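Local atomic coordinates of uncharacterized protein (Streptococcus mutans, PDB entry 3L7Y), a protein that is functionally uncharacterised but binds magnesium and probably acts as a phosphatase of the haloacid dehalogenase-like hydrolase family. Residues N58-I63 / E87-C92; A104-I107 / S112-E115. All blocks are in the same frame, centred on the assembly; numbering follows the deposited sequence.

Overall arrangement
Both contacts lie within the haloacid dehalogenase-like domain, at different levels of its architecture. Interaction 1 sets helix 57-69 against the loop between helix 82-86 and strand 97-100; it has no hydrogen bond across it, and its three buried residues, two phenylalanines and a cysteine, meet by apolar contact. Interaction 2 joins strands 105-108 and 111-115 as a hairpin at one margin of the large mixed sheet, where paired backbone bonds, an asparagine amide and a water do the work. It is partly buried, with Ser-112 exposed. The contacts share no element, their centres lie about 21 Å apart, and interaction 1 closes before interaction 2 opens along the chain.

Interaction 1 of 2, residues N58-I63 / E87-C92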
loop_
_atom_site.group_PDB
_atom_site.type_symbol
_atom_site.label_atom_id
_atom_site.label_comp_id
_atom_site.label_asym_id
_atom_site.label_seq_id
_atom_site.Cartn_x
_atom_site.Cartn_y
_atom_site.Cartn_z
ATOM N N ASN A 58 4.914 -21.408 6.439
ATOM C CA ASN A 58 4.201 -22.659 6.656
ATOM C C ASN A 58 2.804 -22.428 7.226
ATOM O O ASN A 58 1.817 -22.953 6.706
ATOM C CB ASN A 58 5.002 -23.586 7.575
ATOM C CG ASN A 58 6.273 -24.104 6.923
ATOM O OD1 ASN A 58 6.285 -24.468 5.744
ATOM N ND2 ASN A 58 7.352 -24.150 7.696
ATOM N N ARG A 59 2.722 -21.641 8.293
ATOM C CA ARG A 59 1.443 -21.411 8.953
ATOM C C ARG A 59 0.499 -20.753 7.962
ATOM O O ARG A 59 -0.683 -21.096 7.900
ATOM C CB ARG A 59 1.606 -20.563 10.224
ATOM C CG ARG A 59 0.309 -20.309 10.984
ATOM C CD ARG A 59 0.536 -19.524 12.279
ATOM N NE ARG A 59 -0.684 -19.455 13.080
ATOM C CZ ARG A 59 -0.822 -18.733 14.189
ATOM N NH1 ARG A 59 0.189 -18.001 14.645
ATOM N NH2 ARG A 59 -1.977 -18.742 14.839
ATOM N N PHE A 60 1.029 -19.820 7.172
ATOM C CA PHE A 60 0.209 -19.121 6.195
ATOM C C PHE A 60 -0.350 -20.045 5.118
ATOM O O PHE A 60 -1.532 -19.988 4.797
ATOM C CB PHE A 60 0.969 -17.988 5.500
ATOM C CG PHE A 60 0.199 -17.394 4.349
ATOM C CD1 PHE A 60 -0.913 -16.595 4.586
ATOM C CD2 PHE A 60 0.550 -17.670 3.044
ATOM C CE1 PHE A 60 -1.643 -16.067 3.530
ATOM C CE2 PHE A 60 -0.171 -17.143 1.984
ATOM C CZ PHE A 60 -1.273 -16.342 2.228
ATOM N N GLN A 61 0.506 -20.870 4.530
ATOM C CA GLN A 61 0.052 -21.722 3.445
ATOM C C GLN A 61 -1.037 -22.693 3.920
ATOM O O GLN A 61 -1.957 -23.015 3.174
ATOM C CB GLN A 61 1.233 -22.447 2.778
ATOM C CG GLN A 61 2.065 -21.510 1.899
ATOM C CD GLN A 61 3.246 -22.186 1.233
ATOM O OE1 GLN A 61 4.063 -22.829 1.894
ATOM N NE2 GLN A 61 3.354 -22.023 -0.089
ATOM N N ARG A 62 -0.938 -23.144 5.167
ATOM C CA ARG A 62 -1.952 -24.026 5.729
ATOM C C ARG A 62 -3.251 -23.249 5.954
ATOM O O ARG A 62 -4.351 -23.762 5.739
ATOM C CB ARG A 62 -1.452 -24.650 7.038
ATOM C CG ARG A 62 -2.216 -25.892 7.473
ATOM C CD ARG A 62 -3.372 -25.558 8.405
ATOM N NE ARG A 62 -2.906 -24.898 9.625
ATOM C CZ ARG A 62 -3.179 -23.925 10.491
ATOM N NH1 ARG A 62 -2.659 -23.254 11.513
ATOM N NH2 ARG A 62 -3.996 -22.924 10.186
ATOM N N ILE A 63 -3.117 -22.004 6.394
ATOM C CA ILE A 63 -4.275 -21.133 6.529
ATOM C C ILE A 63 -4.905 -20.893 5.162
ATOM O O ILE A 63 -6.122 -20.929 5.015
ATOM C CB ILE A 63 -3.902 -19.813 7.199
ATOM C CG1 ILE A 63 -3.609 -20.050 8.679
ATOM C CG2 ILE A 63 -5.022 -18.798 7.059
ATOM C CD1 ILE A 63 -3.299 -18.772 9.443
ATOM N N GLU A 87 6.457 -11.317 -4.908
ATOM C CA GLU A 87 7.678 -12.025 -4.514
ATOM C C GLU A 87 7.527 -12.643 -3.123
ATOM O O GLU A 87 8.215 -13.608 -2.783
ATOM C CB GLU A 87 8.882 -11.080 -4.507
ATOM C CG GLU A 87 9.424 -10.697 -5.875
ATOM C CD GLU A 87 10.651 -9.806 -5.765
ATOM O OE1 GLU A 87 11.557 -9.932 -6.601
ATOM O OE2 GLU A 87 10.716 -8.988 -4.828
ATOM N N HIS A 88 6.634 -12.077 -2.313
ATOM C CA HIS A 88 6.419 -12.577 -0.955
ATOM C C HIS A 88 5.631 -13.894 -0.967
ATOM O O HIS A 88 5.613 -14.632 0.015
ATOM C CB HIS A 88 5.667 -11.539 -0.102
ATOM C CG HIS A 88 6.467 -10.316 0.228
ATOM N ND1 HIS A 88 7.452 -10.307 1.191
ATOM C CD2 HIS A 88 6.403 -9.052 -0.254
ATOM C CE1 HIS A 88 7.971 -9.097 1.279
ATOM N NE2 HIS A 88 7.353 -8.316 0.409
ATOM N N PHE A 89 4.972 -14.174 -2.084
ATOM C CA PHE A 89 4.131 -15.356 -2.223
ATOM C C PHE A 89 4.551 -16.171 -3.461
ATOM O O PHE A 89 3.748 -16.421 -4.366
ATOM C CB PHE A 89 2.668 -14.919 -2.303
ATOM C CG PHE A 89 2.235 -14.058 -1.139
ATOM C CD1 PHE A 89 2.220 -12.675 -1.239
ATOM C CD2 PHE A 89 1.860 -14.633 0.059
ATOM C CE1 PHE A 89 1.822 -11.886 -0.164
ATOM C CE2 PHE A 89 1.475 -13.850 1.133
ATOM C CZ PHE A 89 1.456 -12.473 1.023
ATOM N N PRO A 90 5.815 -16.606 -3.485
ATOM C CA PRO A 90 6.390 -17.203 -4.698
ATOM C C PRO A 90 5.565 -18.376 -5.195
ATOM O O PRO A 90 5.441 -18.554 -6.411
ATOM C CB PRO A 90 7.766 -17.708 -4.238
ATOM C CG PRO A 90 8.029 -17.058 -2.922
ATOM C CD PRO A 90 6.698 -16.738 -2.315
ATOM N N ASP A 91 5.011 -19.160 -4.269
ATOM C CA ASP A 91 4.370 -20.414 -4.636
ATOM C C ASP A 91 2.850 -20.347 -4.680
ATOM O O ASP A 91 2.202 -21.344 -4.990
ATOM C CB ASP A 91 4.791 -21.541 -3.681
ATOM C CG ASP A 91 6.296 -21.777 -3.663
ATOM O OD1 ASP A 91 6.962 -21.566 -4.703
ATOM O OD2 ASP A 91 6.807 -22.181 -2.596
ATOM N N CYS A 92 2.262 -19.197 -4.364
ATOM C CA CYS A 92 0.810 -19.135 -4.365
ATOM C C CYS A 92 0.245 -17.781 -4.791
ATOM O O CYS A 92 -0.965 -17.582 -4.735
ATOM C CB CYS A 92 0.251 -19.534 -2.986
ATOM S SG CYS A 92 0.602 -18.305 -1.735
#
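Phe-89 opens the contact by bringing one side of its ring, CD2 and CE2, against the outer end of Phe-60. Phe-89 CD2 lies 3.8 Å from Phe-60 CE2, and Phe-89 CE2 lies 3.9 Å from Phe-60 CZ. With centroids 5.5 Å apart and planes inclined at 54°, the pair is oblique, neither a stack nor an edge-to-face arrangement. Phe-60 reaches this far because its CG is turned anti to the backbone N (chi1 172°), which carries the ring from the helix toward the loop.

Past Phe-89 the chain folds back: Cys-92 N donates to Phe-89 O over 3.1 Å, and the backbone torsions of Pro-90 and Asp-91 fit a type I beta turn. This reversal returns the chain toward the helix. At Asp-91 the meeting is peripheral, with Gln-61 NE2 3.9 Å from Asp-91 CB. The nearer carboxylate oxygen, Asp-91 OD2, remains 4.3 Å from Gln-61 NE2, so the exposed amide brushes the methylene without a hydrogen bond.

Cys-92 then places SG 4.0 Å from Phe-60 CE2. The sulfur lies 85° off the normal of the Phe-60 ring, which defines an in-plane, edge-on sulfur-aromatic contact. Phe-60 CE2 is thus shared between the Phe-89 ring and this sulfur, and the turn supplies both partners.

The surrounding elements complete an aromatic cluster. Phe-60 makes edge-to-face pairs with Phe-48 of helix 44-48 and Phe-74 of strand 73-77, while Phe-89 touches Met-44 of helix 44-48 and Leu-96. The contact therefore joins helix 57-69 to the loop after helix 82-86, bordered by helix 44-48 and by strand 73-77 of the core sheet, with the Phe-89 side chain about 10 Å from that of the magnesium ligand Asp-45.

Interaction 2 of 2, residues A104-I107 / S112-E115; sequences ANII and SLIE
Asn-105 and Glu-115 form an antiparallel non-hydrogen-bonded pair, their side chains running alongside each other on the sheet face that also carries Ile-107 and Ser-112. From CB, the Asn-105 side chain leaves on this face, and its CG, anti to the backbone N (chi1 -164°), swings the amide toward the partner strand. There CG comes within 4.0 Å of Ile-114 O. The tip atom ND2 does most of the work: it donates to Ile-114 O at 2.9 Å, with that oxygen close to the amide plane, and passes 3.6 Å from Glu-115 CB. ND2 also donates to a water at 3.0 Å; the same water bonds to Ser-112 OG and donates to Glu-115 OE1, linking three polar side chains on one face.

Ile-114 O is gripped twice, since Ile-106 N also donates to it, at 2.8 Å and nearly straight (169°). Across the hairpin the register slips by one residue in a classic beta bulge: Leu-113 and Ile-114 both face Ile-106. The evidence is bifurcated acceptance by Ile-106 O, from Leu-113 N at 2.7 Å and from Ile-114 N at 3.1 Å.

On the other face Ile-106 CG1 packs against Ile-114 CG1 at 3.6 Å, the two chains slanting past each other, and helix 229-239 meets them through Ala-232 and Leu-236 on Ile-106 and Trp-231 on Ile-114.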
loop_
_atom_site.group_PDB
_atom_site.type_symbol
_atom_site.label_atom_id
_atom_site.label_comp_id
_atom_site.label_asym_id
_atom_site.label_seq_id
_atom_site.Cartn_x
_atom_site.Cartn_y
_atom_site.Cartn_z
ATOM N N ALA A 104 -4.388 1.981 -6.996
ATOM C CA ALA A 104 -4.486 2.218 -8.436
ATOM C C ALA A 104 -4.208 0.966 -9.262
ATOM O O ALA A 104 -4.589 0.901 -10.435
ATOM C CB ALA A 104 -3.531 3.344 -8.864
ATOM N N ASN A 105 -3.539 -0.022 -8.668
ATOM C CA ASN A 105 -3.252 -1.260 -9.404
ATOM C C ASN A 105 -3.764 -2.472 -8.671
ATOM O O ASN A 105 -3.334 -2.751 -7.548
ATOM C CB ASN A 105 -1.752 -1.398 -9.681
ATOM C CG ASN A 105 -1.432 -2.426 -10.763
ATOM O OD1 ASN A 105 -0.341 -3.004 -10.770
ATOM N ND2 ASN A 105 -2.369 -2.658 -11.678
ATOM N N ILE A 106 -4.696 -3.184 -9.302
ATOM C CA ILE A 106 -5.270 -4.397 -8.720
ATOM C C ILE A 106 -5.109 -5.588 -9.654
ATOM O O ILE A 106 -5.486 -5.535 -10.834
ATOM C CB ILE A 106 -6.760 -4.227 -8.357
ATOM C CG1 ILE A 106 -6.964 -2.991 -7.472
ATOM C CG2 ILE A 106 -7.273 -5.464 -7.638
ATOM C CD1 ILE A 106 -8.415 -2.733 -7.106
ATOM N N ILE A 107 -4.529 -6.658 -9.114
ATOM C CA ILE A 107 -4.370 -7.920 -9.824
ATOM C C ILE A 107 -5.082 -9.030 -9.052
ATOM O O ILE A 107 -5.044 -9.055 -7.822
ATOM C CB ILE A 107 -2.877 -8.286 -9.983
ATOM C CG1 ILE A 107 -2.242 -7.513 -11.152
ATOM C CG2 ILE A 107 -2.709 -9.774 -10.255
ATOM C CD1 ILE A 107 -2.125 -6.022 -10.946
ATOM N N SER A 112 -4.541 -8.711 -14.567
ATOM C CA SER A 112 -4.783 -7.304 -14.257
ATOM C C SER A 112 -6.276 -6.955 -14.212
ATOM O O SER A 112 -6.983 -7.085 -15.212
ATOM C CB SER A 112 -4.070 -6.409 -15.274
ATOM O OG SER A 112 -4.391 -5.057 -15.015
ATOM N N LEU A 113 -6.764 -6.511 -13.059
ATOM C CA LEU A 113 -8.163 -6.119 -12.963
ATOM C C LEU A 113 -8.316 -4.629 -13.180
ATOM O O LEU A 113 -9.160 -4.179 -13.950
ATOM C CB LEU A 113 -8.741 -6.459 -11.596
ATOM C CG LEU A 113 -9.069 -7.906 -11.272
ATOM C CD1 LEU A 113 -9.967 -7.889 -10.028
ATOM C CD2 LEU A 113 -9.754 -8.581 -12.440
ATOM N N ILE A 114 -7.526 -3.853 -12.458
ATOM C CA ILE A 114 -7.549 -2.422 -12.673
ATOM C C ILE A 114 -6.134 -1.837 -12.665
ATOM O O ILE A 114 -5.258 -2.258 -11.889
ATOM C CB ILE A 114 -8.472 -1.689 -11.663
ATOM C CG1 ILE A 114 -7.679 -1.189 -10.470
ATOM C CG2 ILE A 114 -9.668 -2.550 -11.237
ATOM C CD1 ILE A 114 -7.442 0.271 -10.547
ATOM N N GLU A 115 -5.910 -0.884 -13.560
ATOM C CA GLU A 115 -4.664 -0.132 -13.563
ATOM C C GLU A 115 -4.922 1.312 -13.938
ATOM O O GLU A 115 -5.238 1.626 -15.082
ATOM C CB GLU A 115 -3.595 -0.771 -14.461
ATOM C CG GLU A 115 -4.068 -1.332 -15.777
ATOM C CD GLU A 115 -2.894 -1.704 -16.679
ATOM O OE1 GLU A 115 -1.942 -2.350 -16.191
ATOM O OE2 GLU A 115 -2.921 -1.337 -17.875
HETATM O O HOH W 1 -1.926 -4.181 -14.209
#